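Long-range contacts in acetyl-CoA acetyltransferase (Mycobacterium smegmatis, PDB 4EGV), which probably has acyltransferase activity, being a monomeric thiolase-like protein that carries an additional C-terminal domain beside its thiolase fold: residues A[184-189]-A[482-487]; A[191-196]-A[254-259]; A[201-206]-A[499-504]; A[452-457]-A[503-508]; A[456-461]-A[472-477]. All coordinates share one frame; numbering follows the deposited sequence.

Interaction 1 of 5, residues A[184-189]-A[482-487]; sequences IRHGLI and RFLAKT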
# COMPACT_ATOMS: atom_id res chain seq x y z
N ILE A 184 -1.71 16.51 -13.62
CA ILE A 184 -0.76 17.31 -12.92
C ILE A 184 -1.18 18.74 -12.99
O ILE A 184 -1.28 19.38 -11.98
CB ILE A 184 0.63 17.13 -13.52
CG1 ILE A 184 1.31 15.90 -12.93
CG2 ILE A 184 1.46 18.35 -13.28
CD1 ILE A 184 1.93 15.01 -13.94
N ARG A 185 -1.42 19.26 -14.17
CA ARG A 185 -1.78 20.66 -14.27
C ARG A 185 -3.13 20.96 -13.68
O ARG A 185 -3.58 22.06 -13.73
CB ARG A 185 -1.76 21.13 -15.71
CG ARG A 185 -2.44 20.25 -16.73
CD ARG A 185 -3.08 21.10 -17.78
NE ARG A 185 -3.53 20.37 -18.95
CZ ARG A 185 -4.58 20.70 -19.68
NH1 ARG A 185 -5.33 21.72 -19.39
NH2 ARG A 185 -4.90 19.96 -20.71
N HIS A 186 -3.76 19.98 -13.09
CA HIS A 186 -5.04 20.23 -12.47
C HIS A 186 -4.99 20.16 -10.96
O HIS A 186 -5.89 20.57 -10.30
CB HIS A 186 -6.10 19.29 -13.01
CG HIS A 186 -6.82 19.81 -14.20
ND1 HIS A 186 -6.38 19.60 -15.48
CD2 HIS A 186 -7.93 20.56 -14.31
CE1 HIS A 186 -7.19 20.19 -16.33
NE2 HIS A 186 -8.13 20.78 -15.64
N GLY A 187 -3.91 19.65 -10.42
CA GLY A 187 -3.76 19.70 -9.00
C GLY A 187 -3.50 18.35 -8.42
O GLY A 187 -3.18 18.22 -7.27
N LEU A 188 -3.63 17.34 -9.23
CA LEU A 188 -3.33 16.02 -8.77
C LEU A 188 -1.85 15.77 -8.73
O LEU A 188 -1.31 15.01 -9.51
CB LEU A 188 -3.98 15.01 -9.67
CG LEU A 188 -5.31 15.41 -10.27
CD1 LEU A 188 -6.22 14.30 -10.07
CD2 LEU A 188 -5.78 16.62 -9.60
N ILE A 189 -1.17 16.39 -7.79
CA ILE A 189 0.23 16.09 -7.65
C ILE A 189 0.55 15.22 -6.43
O ILE A 189 1.21 14.22 -6.55
CB ILE A 189 1.12 17.34 -7.79
CG1 ILE A 189 2.52 17.04 -7.26
CG2 ILE A 189 0.52 18.50 -7.07
CD1 ILE A 189 3.49 16.61 -8.33
N ARG A 482 -15.18 11.56 -19.60
CA ARG A 482 -14.77 12.30 -18.39
C ARG A 482 -13.85 13.50 -18.66
O ARG A 482 -13.20 13.60 -19.71
CB ARG A 482 -14.06 11.37 -17.39
CG ARG A 482 -14.98 10.49 -16.55
CD ARG A 482 -14.14 9.52 -15.76
NE ARG A 482 -14.94 8.54 -15.05
CZ ARG A 482 -14.55 7.30 -14.73
NH1 ARG A 482 -13.37 6.82 -15.07
NH2 ARG A 482 -15.37 6.51 -14.07
N PHE A 483 -13.80 14.39 -17.69
CA PHE A 483 -12.88 15.53 -17.69
C PHE A 483 -12.54 15.91 -16.25
O PHE A 483 -13.19 15.48 -15.30
CB PHE A 483 -13.48 16.74 -18.43
CG PHE A 483 -14.72 17.31 -17.76
CD1 PHE A 483 -14.61 18.34 -16.83
CD2 PHE A 483 -15.98 16.79 -18.04
CE1 PHE A 483 -15.76 18.84 -16.20
CE2 PHE A 483 -17.13 17.27 -17.42
CZ PHE A 483 -17.04 18.30 -16.51
N LEU A 484 -11.53 16.75 -16.12
CA LEU A 484 -11.12 17.33 -14.86
C LEU A 484 -11.42 18.83 -14.83
O LEU A 484 -11.38 19.49 -15.87
CB LEU A 484 -9.62 17.09 -14.65
CG LEU A 484 -9.17 15.79 -14.01
CD1 LEU A 484 -7.72 15.66 -14.23
CD2 LEU A 484 -9.50 15.89 -12.56
N ALA A 485 -11.71 19.37 -13.65
CA ALA A 485 -11.84 20.81 -13.49
C ALA A 485 -11.43 21.30 -12.11
O ALA A 485 -11.55 20.59 -11.10
CB ALA A 485 -13.24 21.26 -13.83
N LYS A 486 -10.92 22.52 -12.09
CA LYS A 486 -10.50 23.19 -10.88
C LYS A 486 -11.44 24.38 -10.66
O LYS A 486 -11.93 24.97 -11.62
CB LYS A 486 -9.08 23.68 -11.08
CG LYS A 486 -8.37 24.05 -9.79
CD LYS A 486 -7.56 25.36 -9.91
CE LYS A 486 -6.05 25.11 -9.90
NZ LYS A 486 -5.31 26.12 -10.69
N THR A 487 -11.67 24.75 -9.42
CA THR A 487 -12.67 25.77 -9.11
C THR A 487 -12.39 26.53 -7.80
O THR A 487 -12.06 25.95 -6.76
CB THR A 487 -14.16 25.19 -9.17
OG1 THR A 487 -15.13 26.24 -9.12
CG2 THR A 487 -14.46 24.24 -8.03

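Interaction 2 of 5, residues A[191-196]-A[254-259]; sequences APVQYG and MIVDPY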
# COMPACT_ATOMS: atom_id res chain seq x y z
N ALA A 191 -0.34 12.59 -3.03
CA ALA A 191 -1.16 11.43 -2.78
C ALA A 191 -2.55 11.67 -2.21
O ALA A 191 -3.46 11.05 -2.60
CB ALA A 191 -0.46 10.48 -1.96
N PRO A 192 -2.70 12.59 -1.27
CA PRO A 192 -3.95 12.79 -0.55
C PRO A 192 -5.10 13.37 -1.32
O PRO A 192 -6.20 12.95 -1.13
CB PRO A 192 -3.53 13.78 0.51
CG PRO A 192 -2.21 13.48 0.73
CD PRO A 192 -1.62 13.25 -0.57
N VAL A 193 -4.84 14.38 -2.12
CA VAL A 193 -5.82 14.95 -2.98
C VAL A 193 -6.42 13.91 -3.98
O VAL A 193 -7.62 13.92 -4.31
CB VAL A 193 -5.23 16.22 -3.64
CG1 VAL A 193 -4.47 15.90 -4.90
CG2 VAL A 193 -6.32 17.18 -3.97
N GLN A 194 -5.59 12.98 -4.44
CA GLN A 194 -6.02 11.97 -5.40
C GLN A 194 -6.79 10.85 -4.78
O GLN A 194 -7.70 10.33 -5.40
CB GLN A 194 -4.81 11.41 -6.13
CG GLN A 194 -4.79 11.79 -7.57
CD GLN A 194 -3.41 11.79 -8.17
OE1 GLN A 194 -2.47 12.39 -7.62
NE2 GLN A 194 -3.26 11.10 -9.31
N TYR A 195 -6.42 10.48 -3.56
CA TYR A 195 -7.17 9.54 -2.76
C TYR A 195 -8.50 10.07 -2.31
O TYR A 195 -9.41 9.29 -2.08
CB TYR A 195 -6.35 9.07 -1.56
CG TYR A 195 -5.52 7.84 -1.87
CD1 TYR A 195 -6.11 6.57 -1.99
CD2 TYR A 195 -4.15 7.96 -2.10
CE1 TYR A 195 -5.34 5.46 -2.29
CE2 TYR A 195 -3.37 6.85 -2.41
CZ TYR A 195 -3.96 5.62 -2.49
OH TYR A 195 -3.19 4.55 -2.81
N GLY A 196 -8.60 11.39 -2.19
CA GLY A 196 -9.84 12.05 -1.87
C GLY A 196 -10.87 11.80 -2.92
O GLY A 196 -12.04 11.56 -2.59
N MSE A 254 -10.12 19.79 8.84
CA MSE A 254 -10.23 19.34 7.46
C MSE A 254 -8.99 19.75 6.66
O MSE A 254 -8.66 20.92 6.61
CB MSE A 254 -11.52 19.90 6.83
CG MSE A 254 -12.82 19.24 7.31
SE MSE A 254 -12.91 17.25 6.97
CE MSE A 254 -13.43 17.26 5.07
N ILE A 255 -8.30 18.78 6.06
CA ILE A 255 -7.12 19.00 5.19
C ILE A 255 -7.49 18.93 3.71
O ILE A 255 -7.40 19.89 3.00
CB ILE A 255 -6.00 17.94 5.46
CG1 ILE A 255 -5.51 18.01 6.91
CG2 ILE A 255 -4.77 18.11 4.51
CD1 ILE A 255 -4.39 19.04 7.18
N VAL A 256 -7.86 17.74 3.27
CA VAL A 256 -8.29 17.49 1.91
C VAL A 256 -9.55 16.61 2.02
O VAL A 256 -9.56 15.66 2.77
CB VAL A 256 -7.14 16.82 1.09
CG1 VAL A 256 -7.67 16.13 -0.11
CG2 VAL A 256 -6.06 17.85 0.70
N ASP A 257 -10.62 16.98 1.31
CA ASP A 257 -11.89 16.29 1.41
C ASP A 257 -11.75 14.86 0.93
O ASP A 257 -11.32 14.63 -0.19
CB ASP A 257 -13.00 17.00 0.64
CG ASP A 257 -14.38 16.82 1.29
OD1 ASP A 257 -14.72 17.63 2.19
OD2 ASP A 257 -15.14 15.90 0.89
N PRO A 258 -12.19 13.90 1.75
CA PRO A 258 -13.03 14.02 2.92
C PRO A 258 -12.35 13.84 4.25
O PRO A 258 -13.05 13.62 5.25
CB PRO A 258 -14.02 12.87 2.72
CG PRO A 258 -13.24 11.83 2.05
CD PRO A 258 -12.07 12.50 1.34
N TYR A 259 -11.02 13.94 4.28
CA TYR A 259 -10.22 13.58 5.47
C TYR A 259 -9.88 14.70 6.44
O TYR A 259 -9.35 15.75 6.06
CB TYR A 259 -8.90 12.94 5.10
CG TYR A 259 -8.95 11.93 4.01
CD1 TYR A 259 -9.49 10.66 4.23
CD2 TYR A 259 -8.41 12.23 2.74
CE1 TYR A 259 -9.52 9.71 3.23
CE2 TYR A 259 -8.45 11.30 1.73
CZ TYR A 259 -9.00 10.04 1.98
OH TYR A 259 -9.00 9.12 0.98

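Interaction 3 of 5, residues A[201-206]-A[499-504]; sequences ARRARL and GDPIGA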
# COMPACT_ATOMS: atom_id res chain seq x y z
N ALA A 201 -15.70 8.99 -4.72
CA ALA A 201 -16.30 8.11 -5.73
C ALA A 201 -16.93 6.82 -5.15
O ALA A 201 -17.93 6.32 -5.68
CB ALA A 201 -15.31 7.80 -6.83
N ARG A 202 -16.36 6.29 -4.07
CA ARG A 202 -16.87 5.11 -3.40
C ARG A 202 -18.09 5.50 -2.57
O ARG A 202 -19.03 4.72 -2.41
CB ARG A 202 -15.80 4.50 -2.50
CG ARG A 202 -16.19 3.24 -1.80
CD ARG A 202 -15.14 2.72 -0.89
NE ARG A 202 -15.66 1.62 -0.10
CZ ARG A 202 -16.24 1.74 1.09
NH1 ARG A 202 -16.33 2.94 1.65
NH2 ARG A 202 -16.72 0.67 1.73
N ARG A 203 -18.06 6.71 -2.04
CA ARG A 203 -19.21 7.23 -1.33
C ARG A 203 -20.44 7.37 -2.23
O ARG A 203 -21.56 7.10 -1.80
CB ARG A 203 -18.89 8.55 -0.64
CG ARG A 203 -20.03 9.02 0.22
CD ARG A 203 -19.78 10.29 0.94
NE ARG A 203 -19.68 11.44 0.05
CZ ARG A 203 -20.70 12.12 -0.45
NH1 ARG A 203 -21.91 11.76 -0.15
NH2 ARG A 203 -20.51 13.16 -1.23
N ALA A 204 -20.21 7.81 -3.47
CA ALA A 204 -21.23 7.86 -4.51
C ALA A 204 -21.88 6.51 -4.76
O ALA A 204 -23.07 6.37 -4.56
CB ALA A 204 -20.65 8.41 -5.79
N ARG A 205 -21.09 5.53 -5.18
CA ARG A 205 -21.59 4.18 -5.43
C ARG A 205 -22.38 3.57 -4.27
O ARG A 205 -23.40 2.95 -4.50
CB ARG A 205 -20.49 3.23 -5.90
CG ARG A 205 -21.06 1.93 -6.47
CD ARG A 205 -20.03 0.84 -6.62
NE ARG A 205 -19.52 0.32 -5.34
CZ ARG A 205 -18.31 0.59 -4.86
NH1 ARG A 205 -17.49 1.39 -5.53
NH2 ARG A 205 -17.93 0.08 -3.71
N LEU A 206 -21.92 3.73 -3.03
CA LEU A 206 -22.62 3.19 -1.88
C LEU A 206 -23.84 4.00 -1.48
O LEU A 206 -24.61 3.57 -0.62
CB LEU A 206 -21.69 3.13 -0.69
CG LEU A 206 -20.61 2.06 -0.64
CD1 LEU A 206 -20.00 2.05 0.75
CD2 LEU A 206 -21.11 0.67 -1.05
N GLY A 499 -22.22 20.42 1.47
CA GLY A 499 -23.35 19.63 1.00
C GLY A 499 -23.04 18.27 0.39
O GLY A 499 -22.18 17.58 0.85
N ASP A 500 -23.77 17.90 -0.64
CA ASP A 500 -23.59 16.64 -1.33
C ASP A 500 -23.72 16.89 -2.83
O ASP A 500 -24.80 17.13 -3.32
CB ASP A 500 -24.64 15.64 -0.85
CG ASP A 500 -24.29 14.23 -1.16
OD1 ASP A 500 -23.62 13.99 -2.15
OD2 ASP A 500 -24.72 13.35 -0.43
N PRO A 501 -22.58 16.89 -3.52
CA PRO A 501 -22.52 17.37 -4.90
C PRO A 501 -22.73 16.30 -5.96
O PRO A 501 -23.14 16.64 -7.07
CB PRO A 501 -21.10 17.93 -5.01
CG PRO A 501 -20.32 17.15 -4.01
CD PRO A 501 -21.26 16.88 -2.87
N ILE A 502 -22.45 15.04 -5.66
CA ILE A 502 -22.53 14.03 -6.67
C ILE A 502 -23.67 14.24 -7.63
O ILE A 502 -24.82 14.21 -7.24
CB ILE A 502 -22.79 12.74 -6.01
CG1 ILE A 502 -21.88 12.61 -4.82
CG2 ILE A 502 -22.57 11.65 -6.98
CD1 ILE A 502 -22.10 13.69 -3.83
N GLY A 503 -23.39 14.42 -8.90
CA GLY A 503 -24.50 14.47 -9.83
C GLY A 503 -25.04 15.84 -10.14
O GLY A 503 -25.97 15.99 -10.90
N ALA A 504 -24.46 16.85 -9.54
CA ALA A 504 -24.89 18.21 -9.73
C ALA A 504 -24.44 18.74 -11.04
O ALA A 504 -23.37 18.41 -11.49
CB ALA A 504 -24.37 19.04 -8.65

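Interaction 4 of 5, residues A[452-457]-A[503-508]; sequences DGTGTI and GAKIVV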
# COMPACT_ATOMS: atom_id res chain seq x y z
N ASP A 452 -15.76 21.66 -22.87
CA ASP A 452 -16.50 22.90 -23.04
C ASP A 452 -18.00 22.59 -23.09
O ASP A 452 -18.51 22.15 -24.12
CB ASP A 452 -16.05 23.59 -24.34
CG ASP A 452 -16.51 25.05 -24.45
OD1 ASP A 452 -17.17 25.57 -23.51
OD2 ASP A 452 -16.19 25.69 -25.47
N GLY A 453 -18.72 22.82 -22.00
CA GLY A 453 -20.16 22.60 -22.03
C GLY A 453 -20.74 22.31 -20.67
O GLY A 453 -20.27 22.81 -19.66
N THR A 454 -21.79 21.50 -20.66
CA THR A 454 -22.49 21.19 -19.43
C THR A 454 -22.23 19.73 -19.04
O THR A 454 -22.28 18.82 -19.88
CB THR A 454 -24.02 21.54 -19.54
OG1 THR A 454 -24.64 21.33 -18.26
CG2 THR A 454 -24.74 20.69 -20.61
N GLY A 455 -21.96 19.52 -17.76
CA GLY A 455 -21.56 18.23 -17.27
C GLY A 455 -22.09 17.92 -15.91
O GLY A 455 -22.68 18.77 -15.26
N THR A 456 -21.88 16.68 -15.49
CA THR A 456 -22.28 16.16 -14.18
C THR A 456 -21.03 15.85 -13.33
O THR A 456 -20.02 15.35 -13.84
CB THR A 456 -23.19 14.86 -14.34
OG1 THR A 456 -24.32 15.16 -15.18
CG2 THR A 456 -23.70 14.30 -12.98
N ILE A 457 -21.10 16.18 -12.04
CA ILE A 457 -20.05 15.84 -11.09
C ILE A 457 -20.06 14.32 -10.82
O ILE A 457 -21.07 13.76 -10.40
CB ILE A 457 -20.23 16.63 -9.79
CG1 ILE A 457 -19.97 18.11 -10.06
CG2 ILE A 457 -19.28 16.13 -8.75
CD1 ILE A 457 -20.22 19.00 -8.90
N GLY A 503 -23.39 14.42 -8.90
CA GLY A 503 -24.50 14.47 -9.83
C GLY A 503 -25.04 15.84 -10.14
O GLY A 503 -25.97 15.99 -10.90
N ALA A 504 -24.46 16.85 -9.54
CA ALA A 504 -24.89 18.21 -9.73
C ALA A 504 -24.44 18.74 -11.04
O ALA A 504 -23.37 18.41 -11.49
CB ALA A 504 -24.37 19.04 -8.65
N LYS A 505 -25.25 19.59 -11.65
CA LYS A 505 -24.94 20.13 -12.97
C LYS A 505 -24.03 21.32 -12.84
O LYS A 505 -24.21 22.18 -11.98
CB LYS A 505 -26.24 20.52 -13.70
CG LYS A 505 -27.10 19.35 -14.24
CD LYS A 505 -26.53 18.80 -15.59
CE LYS A 505 -27.53 17.96 -16.42
NZ LYS A 505 -28.28 16.99 -15.58
N ILE A 506 -23.01 21.35 -13.69
CA ILE A 506 -22.02 22.41 -13.70
C ILE A 506 -21.69 22.80 -15.13
O ILE A 506 -21.92 22.02 -16.07
CB ILE A 506 -20.68 21.97 -13.00
CG1 ILE A 506 -20.25 20.56 -13.44
CG2 ILE A 506 -20.79 22.10 -11.50
CD1 ILE A 506 -18.81 20.46 -13.76
N VAL A 507 -21.13 23.99 -15.30
CA VAL A 507 -20.69 24.45 -16.61
C VAL A 507 -19.16 24.57 -16.59
O VAL A 507 -18.60 25.25 -15.74
CB VAL A 507 -21.49 25.75 -17.13
CG1 VAL A 507 -20.88 27.05 -16.67
CG2 VAL A 507 -21.63 25.78 -18.65
N VAL A 508 -18.48 23.87 -17.49
CA VAL A 508 -17.02 23.84 -17.56
C VAL A 508 -16.56 24.64 -18.78
O VAL A 508 -17.14 24.52 -19.86
CB VAL A 508 -16.47 22.35 -17.55
CG1 VAL A 508 -17.15 21.48 -18.60
CG2 VAL A 508 -15.00 22.27 -17.75

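Interaction 5 of 5, residues A[456-461]-A[472-477]; sequences TIETYT and IIIGRL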
# COMPACT_ATOMS: atom_id res chain seq x y z
N THR A 456 -21.88 16.68 -15.49
CA THR A 456 -22.28 16.16 -14.18
C THR A 456 -21.03 15.85 -13.33
O THR A 456 -20.02 15.35 -13.84
CB THR A 456 -23.19 14.86 -14.34
OG1 THR A 456 -24.32 15.16 -15.18
CG2 THR A 456 -23.70 14.30 -12.98
N ILE A 457 -21.10 16.18 -12.04
CA ILE A 457 -20.05 15.84 -11.09
C ILE A 457 -20.06 14.32 -10.82
O ILE A 457 -21.07 13.76 -10.40
CB ILE A 457 -20.23 16.63 -9.79
CG1 ILE A 457 -19.97 18.11 -10.06
CG2 ILE A 457 -19.28 16.13 -8.75
CD1 ILE A 457 -20.22 19.00 -8.90
N GLU A 458 -18.94 13.64 -11.09
CA GLU A 458 -18.86 12.22 -10.75
C GLU A 458 -18.17 12.04 -9.40
O GLU A 458 -18.60 11.23 -8.58
CB GLU A 458 -18.17 11.40 -11.85
CG GLU A 458 -18.42 9.90 -11.71
CD GLU A 458 -17.66 9.05 -12.70
OE1 GLU A 458 -17.04 9.62 -13.61
OE2 GLU A 458 -17.68 7.82 -12.56
N THR A 459 -17.12 12.82 -9.20
CA THR A 459 -16.40 12.88 -7.93
C THR A 459 -15.66 14.23 -7.80
O THR A 459 -15.56 15.01 -8.73
CB THR A 459 -15.49 11.66 -7.75
OG1 THR A 459 -14.92 11.66 -6.43
CG2 THR A 459 -14.41 11.63 -8.79
N TYR A 460 -15.16 14.48 -6.60
CA TYR A 460 -14.68 15.79 -6.21
C TYR A 460 -13.74 15.65 -5.01
O TYR A 460 -13.73 14.65 -4.28
CB TYR A 460 -15.87 16.70 -5.82
CG TYR A 460 -16.59 16.25 -4.56
CD1 TYR A 460 -16.31 16.84 -3.32
CD2 TYR A 460 -17.55 15.24 -4.60
CE1 TYR A 460 -16.95 16.43 -2.16
CE2 TYR A 460 -18.21 14.81 -3.44
CZ TYR A 460 -17.90 15.42 -2.21
OH TYR A 460 -18.54 15.01 -1.06
N THR A 461 -12.94 16.68 -4.81
CA THR A 461 -12.32 16.90 -3.52
C THR A 461 -12.15 18.41 -3.29
O THR A 461 -12.36 19.20 -4.20
CB THR A 461 -10.99 16.10 -3.40
OG1 THR A 461 -10.46 16.24 -2.08
CG2 THR A 461 -10.00 16.53 -4.45
N ILE A 472 -11.51 20.29 -6.77
CA ILE A 472 -11.12 19.54 -7.94
C ILE A 472 -12.27 18.62 -8.26
O ILE A 472 -12.81 17.94 -7.37
CB ILE A 472 -9.89 18.68 -7.68
CG1 ILE A 472 -8.80 19.45 -6.89
CG2 ILE A 472 -9.42 18.04 -8.97
CD1 ILE A 472 -7.79 20.21 -7.66
N ILE A 473 -12.65 18.60 -9.52
CA ILE A 473 -13.79 17.83 -9.94
C ILE A 473 -13.40 16.89 -11.08
O ILE A 473 -12.66 17.26 -11.98
CB ILE A 473 -14.95 18.79 -10.36
CG1 ILE A 473 -15.31 19.71 -9.20
CG2 ILE A 473 -16.19 18.01 -10.87
CD1 ILE A 473 -16.57 20.49 -9.40
N ILE A 474 -13.89 15.65 -11.02
CA ILE A 474 -13.99 14.82 -12.21
C ILE A 474 -15.45 14.81 -12.61
O ILE A 474 -16.32 14.49 -11.81
CB ILE A 474 -13.51 13.38 -11.96
CG1 ILE A 474 -12.01 13.33 -11.72
CG2 ILE A 474 -13.87 12.49 -13.14
CD1 ILE A 474 -11.56 12.14 -10.96
N GLY A 475 -15.70 15.11 -13.86
CA GLY A 475 -17.03 15.17 -14.38
C GLY A 475 -17.33 14.30 -15.57
O GLY A 475 -16.49 13.64 -16.08
N ARG A 476 -18.56 14.31 -15.97
CA ARG A 476 -19.01 13.51 -17.06
C ARG A 476 -19.65 14.50 -17.97
O ARG A 476 -20.21 15.44 -17.51
CB ARG A 476 -20.14 12.65 -16.57
CG ARG A 476 -19.88 11.22 -16.36
CD ARG A 476 -18.72 10.66 -17.07
NE ARG A 476 -18.41 9.43 -16.40
CZ ARG A 476 -18.46 8.24 -16.95
NH1 ARG A 476 -18.75 8.11 -18.21
NH2 ARG A 476 -18.22 7.19 -16.23
N LEU A 477 -19.64 14.27 -19.26
CA LEU A 477 -20.52 15.06 -20.11
C LEU A 477 -21.80 14.33 -20.53
O LEU A 477 -22.16 13.31 -19.98
CB LEU A 477 -19.78 15.53 -21.33
CG LEU A 477 -18.71 16.52 -21.01
CD1 LEU A 477 -17.83 16.58 -22.16
CD2 LEU A 477 -19.33 17.83 -20.77

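Interaction 1 of 5, residues A[184-189]-A[482-487]
His186 ends a short 3-10 segment (184-186) and brings its CA to 6.4 Å from Lys486 CA on strand 482-487, near enough for the imidazole to lie against the strand. Leu484 supplies the surface it rests on. Its CB sits over one ring face, 3.9 Å from the centroid of the His186 ring and 11° off the normal, a well-centred CH-pi contact. The ring also points an edge at the strand, with Lys486 N near its plane and 4.2 Å from His186 CD2. What fixes its rotation lies outside the two segments. ND1 is bonded to Tyr182 O and NE2 to Asn515 N, a pattern consistent with the proton residing on ND1, while the Tyr182 ring meets the imidazole edge-to-face. Leu484 turns CG beside its backbone N, opposite the carbonyl carbon (chi1 -86°), and from there CD2 reaches 4.4 Å from Leu188 CD1. Gly187, at a positive phi of 126° that suits glycine, links these two apolar and aromatic contacts. The arrangement is that of a connecting loop, leading into helix 191-206, laid over an outermost strand of a five-stranded antiparallel sheet in the added C-terminal domain, a sequence family of the OB clan.

Interaction 2 of 5, residues A[191-196]-A[254-259]
A type VI beta turn, running from Val256 to Tyr259 with a cis peptide bond before Pro258, meets the first turns of helix 191-206. It reverses a small, weakly bonded antiparallel hairpin and is closed by Tyr259 N donating to Val256 O at 2.7 Å. Three of its four residues contribute side chains to the contact. Val256 has CG1 opposite its backbone N (chi1 160°), which sends that methyl to the helix backbone, 3.6 Å from Val193 CA and equally near the Pro192 carbonyl oxygen. Val193 CG2 adds an apolar touch from the helix side. The Tyr259 ring is pinned in several ways. Pro258 CD covers one face, centred over the ring, while Pro192 O lies in the ring plane at the edge, 4.0 Å from Tyr259 CE2. The phenol oxygen comes 3.1 Å from Tyr195 O, but its hydrogen-bond partner is Glu199 OE2, one turn further along the same helix. Tyr195 itself turns its ring away, to stack on Phe346 and bond through OH to Ala412 N. Between these side chains the two backbones come close at Gly196, where no side chain stands in the way. There Asp257 O, already bonded to Thr461 OG1, receives a CA-H...O contact from Gly196 CA at 3.4 Å, bent to 121° at the hydrogen.

Interaction 3 of 5, residues A[201-206]-A[499-504]
Arg203 NH1 donates to Asp500 OD2 at 3.2 Å and 155°, the bond of normal strength in a salt bridge between helix 191-206 and the loop after helix 490-498. NH1 is also bonded to Leu208 O, and NH2 of the same guanidinium to Tyr460 OH, so the group is held from several directions. The carboxylate approaches in the guanidinium plane, yet the two planes stand 60° apart and the donor meets OD2 from above the carboxylate plane rather than within it. The bridge is therefore not the flat, two-pronged kind. Bonds to Asp500 OD1 are weak and, because that atom is poorly placed, doubtful. In Arg203, CG lies opposite the backbone N, the chain runs straight through CD, and it bends at chi3 (68°). One residue further on, Ala204 CB touches Ile502 CG2 at 3.9 Å, a small apolar patch beside the charged pair. Ile502 is presented by a type II turn from Pro501 to Ala504, closed by Ala504 N to Pro501 O at 2.8 Å, with Gly503 at the positive-phi position usual for that turn. Behind the loop, Pro501 packs on helix 490-498 and on strand 453-463, while Val210 and Tyr213 of helix 210-230 flank Arg203.

Interaction 4 of 5, residues A[452-457]-A[503-508]
Gly453 and Val508 form the first of two hydrogen-bonded antiparallel pairs: Gly453 N donates to Val508 O at 3.2 Å, and Val508 N returns a bond to Gly453 O at 3.0 Å. Gly455 and Ile506 repeat the exchange, both bonds being 3.0 Å long. Beyond the strand itself the pairing runs on into the preceding turn, where Ile457 N bonds Ala504 O and Ile457 O accepts from Gly503 N at 2.8 Å. In the non-hydrogen-bonded pairs between, Thr454 with Val507 and Thr456 with Lys505, the peptide groups look outward: Thr456 is served by Arg476 on one side of the pair, Val507 by Val518 on the other. Side chains divide between the two faces. Lys505, bent at chi2 (-79°), folds CD back over its neighbour strand, 4.1 Å from Thr454 OG1. On the buried face Ile457 crosses Ile506 at about a right angle, Ile457 CD1 meeting Ile506 CG2 at 4.1 Å. Strand 453-463 sits between 505-509 and 470-476 in the five-stranded sheet, strand 516-519 flanks 505-509, and Phe483 of strand 482-487 packs on Ile506 and Val508.

Interaction 5 of 5, residues A[456-461]-A[472-477]
Ile474 O takes two backbone bonds, from Glu458 N at 2.8 Å and Thr459 N at 3.2 Å, both in the carbonyl plane; this is a classic beta bulge, with two residues facing one. The remaining backbone bonds are reciprocal pairs, Thr456 with Arg476 and Thr461 with Ile472, while Ile474 N returns a bond to Thr459 O.

The charged contact belongs to the extra residue of the bulge. Arg476 NE donates to Glu458 OE1 at 3.1 Å and 165°, in the guanidinium plane but 62° out of the carboxylate plane. OE1 also pairs with Arg482 NE, so two arginines share this one oxygen, which would favour its negative charge.

Apolar contacts occur on both faces. Thr459 and Ile474 point the same way side by side, CG2 of the threonine 3.6 Å from CD1 of the isoleucine. Thr459 turns OG1 opposite its own backbone N (chi1 -173°), and that hydroxyl bonds Leu197 O. On the opposite face, Ile457 CG1 lies 3.9 Å from Ile473 CG2. Helix 191-206 packs on Thr459 and Thr461 on one face of this hairpin, whereas helix 490-498 packs against Ile473 and Tyr460 on the other.

How the interactions relate
The five contacts illustrate how a sheet and its surroundings are joined by different chemistry. Interactions 4 and 5 share strand 453-463 and build the sheet through backbone bonding, regular in 4 and broken by a bulge in 5; 5 is buried, and 4, partly exposed, lies farthest of the five from the chain's centre. Interaction 1 lays a loop on the edge of that sheet, whereas 2 and 3 join helix 191-206 to a turn and a loop beside it. These three depend on side chains: ring and methyl contacts in buried 1 and 2, a salt bridge in the more open 3. Polar bonds join interaction 5 to each of 1, 2 and 3.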